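Local structure of aminotransferase TlmJ (Streptoalloteichus hindustanus, 5UID) at residues Thr126-Gly136 with Val153-Ala162; Gly173-Phe183 with Asp193-Asp201. The protein probably transfers amino groups with the help of pyridoxal 5'-phosphate, as expected of a DegT/DnrJ/EryC1-family aminotransferase in natural-product biosynthesis. One frame throughout, in Å; residues are numbered along the deposited sequence.

Contact 1 (Thr126-Gly136 with Val153-Ala162); sequences TKAVVVLHYGG and VPLVEDSACA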
loop_
_atom_site.group_PDB
_atom_site.type_symbol
_atom_site.label_atom_id
_atom_site.label_comp_id
_atom_site.label_asym_id
_atom_site.label_seq_id
_atom_site.Cartn_x
_atom_site.Cartn_y
_atom_site.Cartn_z
ATOM N N THR A 126 6.761 -19.067 -21.928
ATOM C CA THR A 126 7.453 -18.106 -21.076
ATOM C C THR A 126 7.167 -16.683 -21.543
ATOM O O THR A 126 7.491 -16.317 -22.677
ATOM C CB THR A 126 8.957 -18.374 -21.084
ATOM O OG1 THR A 126 9.201 -19.753 -20.780
ATOM C CG2 THR A 126 9.655 -17.502 -20.045
ATOM N N LYS A 127 6.566 -15.878 -20.666
ATOM C CA LYS A 127 6.244 -14.494 -20.982
ATOM C C LYS A 127 7.073 -13.482 -20.206
ATOM O O LYS A 127 7.021 -12.291 -20.530
ATOM C CB LYS A 127 4.754 -14.223 -20.729
ATOM C CG LYS A 127 3.822 -15.047 -21.603
ATOM C CD LYS A 127 4.055 -14.782 -23.081
ATOM C CE LYS A 127 3.090 -15.591 -23.938
ATOM N NZ LYS A 127 3.250 -15.297 -25.389
ATOM N N ALA A 128 7.828 -13.914 -19.201
ATOM C CA ALA A 128 8.667 -13.007 -18.432
ATOM C C ALA A 128 9.656 -13.824 -17.616
ATOM O O ALA A 128 9.463 -15.021 -17.387
ATOM C CB ALA A 128 7.838 -12.101 -17.515
ATOM N N VAL A 129 10.723 -13.159 -17.189
ATOM C CA VAL A 129 11.700 -13.724 -16.268
ATOM C C VAL A 129 11.894 -12.728 -15.134
ATOM O O VAL A 129 12.081 -11.530 -15.380
ATOM C CB VAL A 129 13.040 -14.028 -16.964
ATOM C CG1 VAL A 129 14.082 -14.470 -15.945
ATOM C CG2 VAL A 129 12.856 -15.095 -18.032
ATOM N N VAL A 130 11.829 -13.215 -13.898
ATOM C CA VAL A 130 12.041 -12.394 -12.712
ATOM C C VAL A 130 13.275 -12.913 -11.996
ATOM O O VAL A 130 13.401 -14.120 -11.761
ATOM C CB VAL A 130 10.818 -12.409 -11.775
ATOM C CG1 VAL A 130 11.064 -11.512 -10.567
ATOM C CG2 VAL A 130 9.573 -11.968 -12.523
ATOM N N VAL A 131 14.188 -12.007 -11.661
ATOM C CA VAL A 131 15.409 -12.359 -10.952
ATOM C C VAL A 131 15.656 -11.314 -9.871
ATOM O O VAL A 131 15.213 -10.166 -9.978
ATOM C CB VAL A 131 16.612 -12.470 -11.918
ATOM C CG1 VAL A 131 17.093 -11.090 -12.349
ATOM C CG2 VAL A 131 17.737 -13.272 -11.294
ATOM N N LEU A 132 16.337 -11.726 -8.809
ATOM C CA LEU A 132 16.828 -10.809 -7.793
ATOM C C LEU A 132 18.353 -10.852 -7.776
ATOM O O LEU A 132 18.986 -11.579 -8.546
ATOM C CB LEU A 132 16.234 -11.131 -6.415
ATOM C CG LEU A 132 16.280 -12.545 -5.830
ATOM C CD1 LEU A 132 17.648 -12.892 -5.250
ATOM C CD2 LEU A 132 15.196 -12.694 -4.770
ATOM N N HIS A 133 18.939 -10.054 -6.892
ATOM C CA HIS A 133 20.388 -9.933 -6.759
ATOM C C HIS A 133 20.728 -10.322 -5.324
ATOM O O HIS A 133 20.825 -9.456 -4.451
ATOM C CB HIS A 133 20.853 -8.515 -7.094
ATOM C CG HIS A 133 20.141 -7.906 -8.262
ATOM N ND1 HIS A 133 19.039 -7.091 -8.118
ATOM C CD2 HIS A 133 20.369 -8.001 -9.594
ATOM C CE1 HIS A 133 18.621 -6.704 -9.310
ATOM N NE2 HIS A 133 19.410 -7.243 -10.223
ATOM N N TYR A 134 20.919 -11.622 -5.091
ATOM C CA TYR A 134 20.926 -12.147 -3.731
ATOM C C TYR A 134 21.967 -11.451 -2.869
ATOM O O TYR A 134 23.155 -11.419 -3.210
ATOM C CB TYR A 134 21.171 -13.655 -3.731
ATOM C CG TYR A 134 21.001 -14.243 -2.349
ATOM C CD1 TYR A 134 19.753 -14.647 -1.895
ATOM C CD2 TYR A 134 22.082 -14.359 -1.482
ATOM C CE1 TYR A 134 19.590 -15.170 -0.625
ATOM C CE2 TYR A 134 21.928 -14.879 -0.211
ATOM C CZ TYR A 134 20.679 -15.282 0.212
ATOM O OH TYR A 134 20.525 -15.802 1.476
ATOM N N GLY A 135 21.509 -10.892 -1.750
ATOM C CA GLY A 135 22.373 -10.222 -0.804
ATOM C C GLY A 135 22.984 -8.930 -1.288
ATOM O O GLY A 135 23.770 -8.324 -0.548
ATOM N N GLY A 136 22.639 -8.476 -2.491
ATOM C CA GLY A 136 23.282 -7.348 -3.120
ATOM C C GLY A 136 24.232 -7.725 -4.237
ATOM O O GLY A 136 24.590 -6.861 -5.047
ATOM N N VAL A 153 12.203 -12.281 -24.336
ATOM C CA VAL A 153 11.426 -12.431 -23.109
ATOM C C VAL A 153 11.696 -11.222 -22.216
ATOM O O VAL A 153 12.867 -10.910 -21.962
ATOM C CB VAL A 153 11.780 -13.738 -22.377
ATOM C CG1 VAL A 153 11.113 -13.784 -21.015
ATOM C CG2 VAL A 153 11.366 -14.940 -23.223
ATOM N N PRO A 154 10.665 -10.525 -21.744
ATOM C CA PRO A 154 10.898 -9.399 -20.831
ATOM C C PRO A 154 11.527 -9.866 -19.525
ATOM O O PRO A 154 11.164 -10.908 -18.974
ATOM C CB PRO A 154 9.493 -8.825 -20.607
ATOM C CG PRO A 154 8.693 -9.301 -21.777
ATOM C CD PRO A 154 9.249 -10.648 -22.121
ATOM N N LEU A 155 12.480 -9.080 -19.032
ATOM C CA LEU A 155 13.192 -9.380 -17.797
ATOM C C LEU A 155 12.797 -8.368 -16.731
ATOM O O LEU A 155 12.928 -7.157 -16.940
ATOM C CB LEU A 155 14.704 -9.357 -18.018
ATOM C CG LEU A 155 15.540 -9.536 -16.753
ATOM C CD1 LEU A 155 15.272 -10.893 -16.126
ATOM C CD2 LEU A 155 17.021 -9.360 -17.058
ATOM N N VAL A 156 12.320 -8.866 -15.593
ATOM C CA VAL A 156 11.955 -8.040 -14.450
ATOM C C VAL A 156 12.985 -8.269 -13.353
ATOM O O VAL A 156 13.269 -9.415 -12.988
ATOM C CB VAL A 156 10.536 -8.360 -13.948
ATOM C CG1 VAL A 156 10.185 -7.482 -12.756
ATOM C CG2 VAL A 156 9.522 -8.172 -15.069
ATOM N N GLU A 157 13.545 -7.182 -12.834
ATOM C CA GLU A 157 14.560 -7.244 -11.790
ATOM C C GLU A 157 13.936 -6.856 -10.455
ATOM O O GLU A 157 13.596 -5.688 -10.238
ATOM C CB GLU A 157 15.734 -6.325 -12.115
ATOM C CG GLU A 157 16.719 -6.885 -13.119
ATOM C CD GLU A 157 17.854 -5.922 -13.379
ATOM O OE1 GLU A 157 17.799 -5.196 -14.395
ATOM O OE2 GLU A 157 18.785 -5.868 -12.547
ATOM N N ASP A 158 13.787 -7.833 -9.566
ATOM C CA ASP A 158 13.461 -7.545 -8.172
ATOM C C ASP A 158 14.758 -7.085 -7.518
ATOM O O ASP A 158 15.571 -7.887 -7.059
ATOM C CB ASP A 158 12.863 -8.767 -7.480
ATOM C CG ASP A 158 12.402 -8.472 -6.057
ATOM O OD1 ASP A 158 12.704 -7.377 -5.537
ATOM O OD2 ASP A 158 11.730 -9.341 -5.454
ATOM N N SER A 159 14.956 -5.767 -7.485
ATOM C CA SER A 159 16.180 -5.162 -6.982
ATOM C C SER A 159 16.097 -4.783 -5.504
ATOM O O SER A 159 16.844 -3.904 -5.057
ATOM C CB SER A 159 16.530 -3.930 -7.819
ATOM O OG SER A 159 16.452 -4.233 -9.201
ATOM N N ALA A 160 15.219 -5.432 -4.735
ATOM C CA ALA A 160 15.060 -5.060 -3.332
ATOM C C ALA A 160 16.325 -5.326 -2.522
ATOM O O ALA A 160 16.562 -4.658 -1.510
ATOM C CB ALA A 160 13.871 -5.801 -2.723
ATOM N N CYS A 161 17.149 -6.286 -2.948
ATOM C CA CYS A 161 18.411 -6.562 -2.272
ATOM C C CYS A 161 19.548 -5.652 -2.724
ATOM O O CYS A 161 20.602 -5.644 -2.079
ATOM C CB CYS A 161 18.845 -8.014 -2.503
ATOM S SG CYS A 161 17.640 -9.285 -2.085
ATOM N N ALA A 162 19.370 -4.894 -3.805
ATOM C CA ALA A 162 20.487 -4.255 -4.497
ATOM C C ALA A 162 20.155 -2.798 -4.823
ATOM O O ALA A 162 20.206 -2.367 -5.973
ATOM C CB ALA A 162 20.829 -5.037 -5.761
HETATM O O HOH W 1 17.677 -7.782 -5.468
#
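Val129 and Val131 join strand 126-132 in parallel to strand 155-158, the axes 4.6 Å apart and inclined by 25°: their N-H groups give to Pro154 O and Val156 O, and their carbonyls accept from Val156 N and Asp158 N. On one face Leu155 reaches across with CD1, 3.8 Å from Val129 CG1, and helix 141-151 covers this patch. On the other, Val130 and Val156 lie side by side, CG2 of the first 4.0 Å from CB of the second, under Met69 of helix 61-72. Further on, the His133 ring reaches Glu157 with its edge. With CG anti to its carbonyl carbon (chi1 -40°), the ring brings NE2 to Glu157 OE2 at 2.8 Å. OE2 accepts the N-H through its anti lone pair and lies near the imidazole plane, while the carboxylate plane is turned 73° from it. Glu157 OE2 also accepts from Gly173 N, and OE1 from Gly176 N, which fixes the acid's rotation. Ser159 OG stands at the ring edge, 3.3 Å from His133 CE1, while Ala162 CB packs 3.6 Å from ND1. A leucine here has no N-H to offer, which would probably leave Glu157 OE2 with Gly173 N but without its mate on this side. Water 1 ties His133 N and Cys161 N to Asp158 O. Asp158 OD1 closes an Asx turn with Ala160 N, and OD2 faces N1 of the pyridoxyl-lysine at position 187. This is a beta-alpha-beta crossover of a fold type I aminotransferase, its strand ends at the cofactor site.

Contact 2 (Gly173-Phe183 with Asp193-Asp201); sequences GTLGDVGVWSF and DGGMLCFRD. With PLP (pyridoxal-5'-phosphate), chain J.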
loop_
_atom_site.group_PDB
_atom_site.type_symbol
_atom_site.label_atom_id
_atom_site.label_comp_id
_atom_site.label_asym_id
_atom_site.label_seq_id
_atom_site.Cartn_x
_atom_site.Cartn_y
_atom_site.Cartn_z
ATOM N N GLY A 173 18.705 -3.316 -11.640
ATOM C CA GLY A 173 17.362 -2.842 -11.896
ATOM C C GLY A 173 17.210 -2.023 -13.158
ATOM O O GLY A 173 16.085 -1.628 -13.491
ATOM N N THR A 174 18.305 -1.752 -13.870
ATOM C CA THR A 174 18.267 -1.010 -15.119
ATOM C C THR A 174 18.777 -1.817 -16.305
ATOM O O THR A 174 18.878 -1.269 -17.410
ATOM C CB THR A 174 19.087 0.283 -14.998
ATOM O OG1 THR A 174 20.467 -0.044 -14.790
ATOM C CG2 THR A 174 18.587 1.130 -13.832
ATOM N N LEU A 175 19.114 -3.091 -16.112
ATOM C CA LEU A 175 19.612 -3.913 -17.208
ATOM C C LEU A 175 18.503 -4.675 -17.918
ATOM O O LEU A 175 18.631 -4.972 -19.110
ATOM C CB LEU A 175 20.665 -4.902 -16.698
ATOM C CG LEU A 175 22.105 -4.403 -16.552
ATOM C CD1 LEU A 175 22.241 -3.383 -15.430
ATOM C CD2 LEU A 175 23.045 -5.578 -16.329
ATOM N N GLY A 176 17.426 -5.001 -17.216
ATOM C CA GLY A 176 16.279 -5.653 -17.809
ATOM C C GLY A 176 15.273 -4.649 -18.328
ATOM O O GLY A 176 15.588 -3.483 -18.581
ATOM N N ASP A 177 14.036 -5.112 -18.478
ATOM C CA ASP A 177 12.960 -4.258 -18.959
ATOM C C ASP A 177 12.275 -3.500 -17.828
ATOM O O ASP A 177 11.873 -2.345 -18.013
ATOM C CB ASP A 177 11.940 -5.095 -19.730
ATOM C CG ASP A 177 12.527 -5.709 -20.986
ATOM O OD1 ASP A 177 12.682 -4.984 -21.990
ATOM O OD2 ASP A 177 12.858 -6.912 -20.960
ATOM N N VAL A 178 12.132 -4.123 -16.660
ATOM C CA VAL A 178 11.494 -3.503 -15.506
ATOM C C VAL A 178 12.354 -3.757 -14.275
ATOM O O VAL A 178 12.894 -4.854 -14.096
ATOM C CB VAL A 178 10.063 -4.036 -15.283
ATOM C CG1 VAL A 178 9.400 -3.318 -14.112
ATOM C CG2 VAL A 178 9.221 -3.890 -16.552
ATOM N N GLY A 179 12.487 -2.740 -13.436
ATOM C CA GLY A 179 13.132 -2.879 -12.138
ATOM C C GLY A 179 12.182 -2.459 -11.032
ATOM O O GLY A 179 11.406 -1.517 -11.197
ATOM N N VAL A 180 12.236 -3.177 -9.910
ATOM C CA VAL A 180 11.407 -2.890 -8.746
ATOM C C VAL A 180 12.298 -2.842 -7.512
ATOM O O VAL A 180 13.190 -3.681 -7.345
ATOM C CB VAL A 180 10.285 -3.937 -8.560
ATOM C CG1 VAL A 180 9.168 -3.365 -7.704
ATOM C CG2 VAL A 180 9.749 -4.416 -9.908
ATOM N N TRP A 181 12.053 -1.860 -6.647
ATOM C CA TRP A 181 12.799 -1.690 -5.410
ATOM C C TRP A 181 11.847 -1.682 -4.223
ATOM O O TRP A 181 10.661 -1.369 -4.354
ATOM C CB TRP A 181 13.613 -0.389 -5.416
ATOM C CG TRP A 181 14.783 -0.405 -6.345
ATOM C CD1 TRP A 181 16.090 -0.595 -6.012
ATOM C CD2 TRP A 181 14.751 -0.224 -7.764
ATOM N NE1 TRP A 181 16.877 -0.544 -7.136
ATOM C CE2 TRP A 181 16.079 -0.316 -8.226
ATOM C CE3 TRP A 181 13.729 0.007 -8.688
ATOM C CZ2 TRP A 181 16.411 -0.188 -9.572
ATOM C CZ3 TRP A 181 14.060 0.134 -10.021
ATOM C CH2 TRP A 181 15.390 0.035 -10.451
ATOM N N SER A 182 12.387 -2.019 -3.053
ATOM C CA SER A 182 11.642 -1.994 -1.802
ATOM C C SER A 182 12.286 -1.017 -0.832
ATOM O O SER A 182 13.512 -0.974 -0.698
ATOM C CB SER A 182 11.578 -3.370 -1.143
ATOM O OG SER A 182 11.012 -3.262 0.157
ATOM N N PHE A 183 11.447 -0.243 -0.146
ATOM C CA PHE A 183 11.891 0.649 0.914
ATOM C C PHE A 183 11.219 0.294 2.237
ATOM O O PHE A 183 10.993 1.165 3.081
ATOM C CB PHE A 183 11.623 2.107 0.539
ATOM C CG PHE A 183 12.156 2.498 -0.819
ATOM C CD1 PHE A 183 13.439 2.144 -1.209
ATOM C CD2 PHE A 183 11.366 3.213 -1.706
ATOM C CE1 PHE A 183 13.930 2.502 -2.459
ATOM C CE2 PHE A 183 11.849 3.576 -2.958
ATOM C CZ PHE A 183 13.134 3.219 -3.334
ATOM N N ASP A 193 7.294 2.131 4.601
ATOM C CA ASP A 193 6.868 1.358 3.447
ATOM C C ASP A 193 7.058 2.219 2.209
ATOM O O ASP A 193 6.941 3.447 2.266
ATOM C CB ASP A 193 5.406 0.898 3.563
ATOM C CG ASP A 193 5.266 -0.414 4.311
ATOM O OD1 ASP A 193 6.033 -1.357 4.011
ATOM O OD2 ASP A 193 4.391 -0.504 5.198
ATOM N N GLY A 194 7.369 1.569 1.092
ATOM C CA GLY A 194 7.629 2.294 -0.133
ATOM C C GLY A 194 8.202 1.427 -1.232
ATOM O O GLY A 194 8.951 0.482 -0.966
ATOM N N GLY A 195 7.850 1.740 -2.480
ATOM C CA GLY A 195 8.362 1.004 -3.614
ATOM C C GLY A 195 8.739 1.946 -4.739
ATOM O O GLY A 195 8.438 3.143 -4.710
HETATM N N MSE A 196 9.401 1.380 -5.737
HETATM C CA MSE A 196 9.793 2.143 -6.909
HETATM C C MSE A 196 9.847 1.240 -8.129
HETATM O O MSE A 196 10.301 0.100 -8.050
HETATM C CB MSE A 196 11.145 2.820 -6.685
HETATM C CG MSE A 196 11.512 3.835 -7.754
HETATM SE SE MSE A 196 10.577 5.542 -7.572
HETATM C CE MSE A 196 11.520 6.220 -6.008
ATOM N N LEU A 197 9.368 1.753 -9.256
ATOM C CA LEU A 197 9.418 1.049 -10.528
ATOM C C LEU A 197 10.309 1.809 -11.499
ATOM O O LEU A 197 10.330 3.043 -11.500
ATOM C CB LEU A 197 8.018 0.894 -11.126
ATOM C CG LEU A 197 7.116 -0.165 -10.499
ATOM C CD1 LEU A 197 5.694 0.007 -10.994
ATOM C CD2 LEU A 197 7.638 -1.552 -10.832
ATOM N N CYS A 198 11.050 1.069 -12.320
ATOM C CA CYS A 198 11.837 1.652 -13.397
ATOM C C CYS A 198 11.578 0.863 -14.670
ATOM O O CYS A 198 11.750 -0.360 -14.692
ATOM C CB CYS A 198 13.333 1.658 -13.069
ATOM S SG CYS A 198 14.361 2.423 -14.347
ATOM N N PHE A 199 11.167 1.561 -15.722
ATOM C CA PHE A 199 10.829 0.940 -16.993
ATOM C C PHE A 199 11.812 1.383 -18.065
ATOM O O PHE A 199 12.155 2.566 -18.156
ATOM C CB PHE A 199 9.404 1.300 -17.423
ATOM C CG PHE A 199 8.347 0.790 -16.491
ATOM C CD1 PHE A 199 7.941 1.545 -15.405
ATOM C CD2 PHE A 199 7.758 -0.446 -16.703
ATOM C CE1 PHE A 199 6.968 1.076 -14.545
ATOM C CE2 PHE A 199 6.784 -0.920 -15.846
ATOM C CZ PHE A 199 6.389 -0.159 -14.766
ATOM N N ARG A 200 12.266 0.426 -18.872
ATOM C CA ARG A 200 13.062 0.780 -20.041
ATOM C C ARG A 200 12.216 1.535 -21.058
ATOM O O ARG A 200 12.704 2.455 -21.725
ATOM C CB ARG A 200 13.664 -0.479 -20.660
ATOM C CG ARG A 200 15.033 -0.277 -21.287
ATOM C CD ARG A 200 16.016 -1.294 -20.732
ATOM N NE ARG A 200 16.605 -2.133 -21.769
ATOM C CZ ARG A 200 17.911 -2.327 -21.916
ATOM N NH1 ARG A 200 18.765 -1.750 -21.083
ATOM N NH2 ARG A 200 18.365 -3.105 -22.891
ATOM N N ASP A 201 10.941 1.169 -21.175
ATOM C CA ASP A 201 10.025 1.825 -22.098
ATOM C C ASP A 201 9.305 2.958 -21.378
ATOM O O ASP A 201 8.571 2.695 -20.417
ATOM C CB ASP A 201 9.016 0.825 -22.639
ATOM C CG ASP A 201 8.036 1.445 -23.620
ATOM O OD1 ASP A 201 8.286 2.569 -24.104
ATOM O OD2 ASP A 201 7.008 0.798 -23.908
HETATM N N1 PLP J . 3.918 8.137 6.941
HETATM C C2 PLP J . 5.175 7.578 6.970
HETATM C C2A PLP J . 6.304 8.299 7.638
HETATM C C3 PLP J . 5.405 6.339 6.384
HETATM O O3 PLP J . 6.663 5.803 6.426
HETATM C C4 PLP J . 4.378 5.647 5.749
HETATM C C4A PLP J . 4.804 4.710 4.651
HETATM O O4A PLP J . 4.446 4.868 3.482
HETATM C C5 PLP J . 3.107 6.226 5.723
HETATM C C6 PLP J . 2.891 7.463 6.319
HETATM C C5A PLP J . 1.928 5.536 5.068
HETATM O O4P PLP J . 1.894 4.165 5.398
HETATM O O HOH W 2 14.697 -1.166 -16.108
HETATM O O HOH W 3 10.029 -1.283 -19.838
#
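Trp181 lies edge-on against the neighbouring strand, its CZ3 3.5 Å from Cys198 CB and its CE3 near Met196 O, both close to the indole plane. CG anti to the carbonyl carbon (chi1 -71°) lays the ring along strand 195-199. Beside it Phe183 crosses the selenomethionine Met196 at a slant, CE2 3.9 Å from CB, and Phe44 of helix 35-48 meets both aromatic rings edge-to-face. On the face of Val178 and Val180, which ends at Ser182, Val180 and Leu197 lie alongside each other, pointing the same way, with CG2 3.7 Å from CD2; Val178 does likewise with Phe199, its CG2 3.7 Å from CD2 of the ring, which helix 202-212 packs against. Gly179 pairs with Cys198 through two backbone bonds of 2.8 Å, N to O and O to N; a side chain on this glycine would run into Gly173 O. Phe183 N extends the pairing to Gly194 O at 2.7 Å, and Arg200 N does so at the far end with Asp177 O. Past Gly194, Asp193 O comes 3.1 Å from O4A of a separate pyridoxal-5'-phosphate molecule, while its carboxylate is held by Arg244 and Asn248 of the second subunit. The antiparallel pair is typical of the fold type I large domain, where one reversed strand interrupts a mainly parallel sheet; here Ser182 OG holds the phosphate of the modified lysine at position 187.

From the N terminus, the chain runs along strand 126-132, climbs helix 141-151 and returns in strand 155-158, so contact 1 closes a loop with sixteen residues between its segments, eleven of them helical. It is complete before contact 2 begins. Nine residues, the modified lysine at position 187 among them, separate the two segments of contact 2, where strand 178-182 meets the reversed strand 195-199. The two contacts are therefore in series, neither nested nor crossed. They join edge to edge in the sheet, because strands 155-158 and 178-182 are neighbours: Glu157 N lies 2.7 Å from Val178 O, probably a hydrogen bond. Together they set four neighbouring strands in place, with helix 61-72 on one face and helices 141-151 and 35-48 on the other.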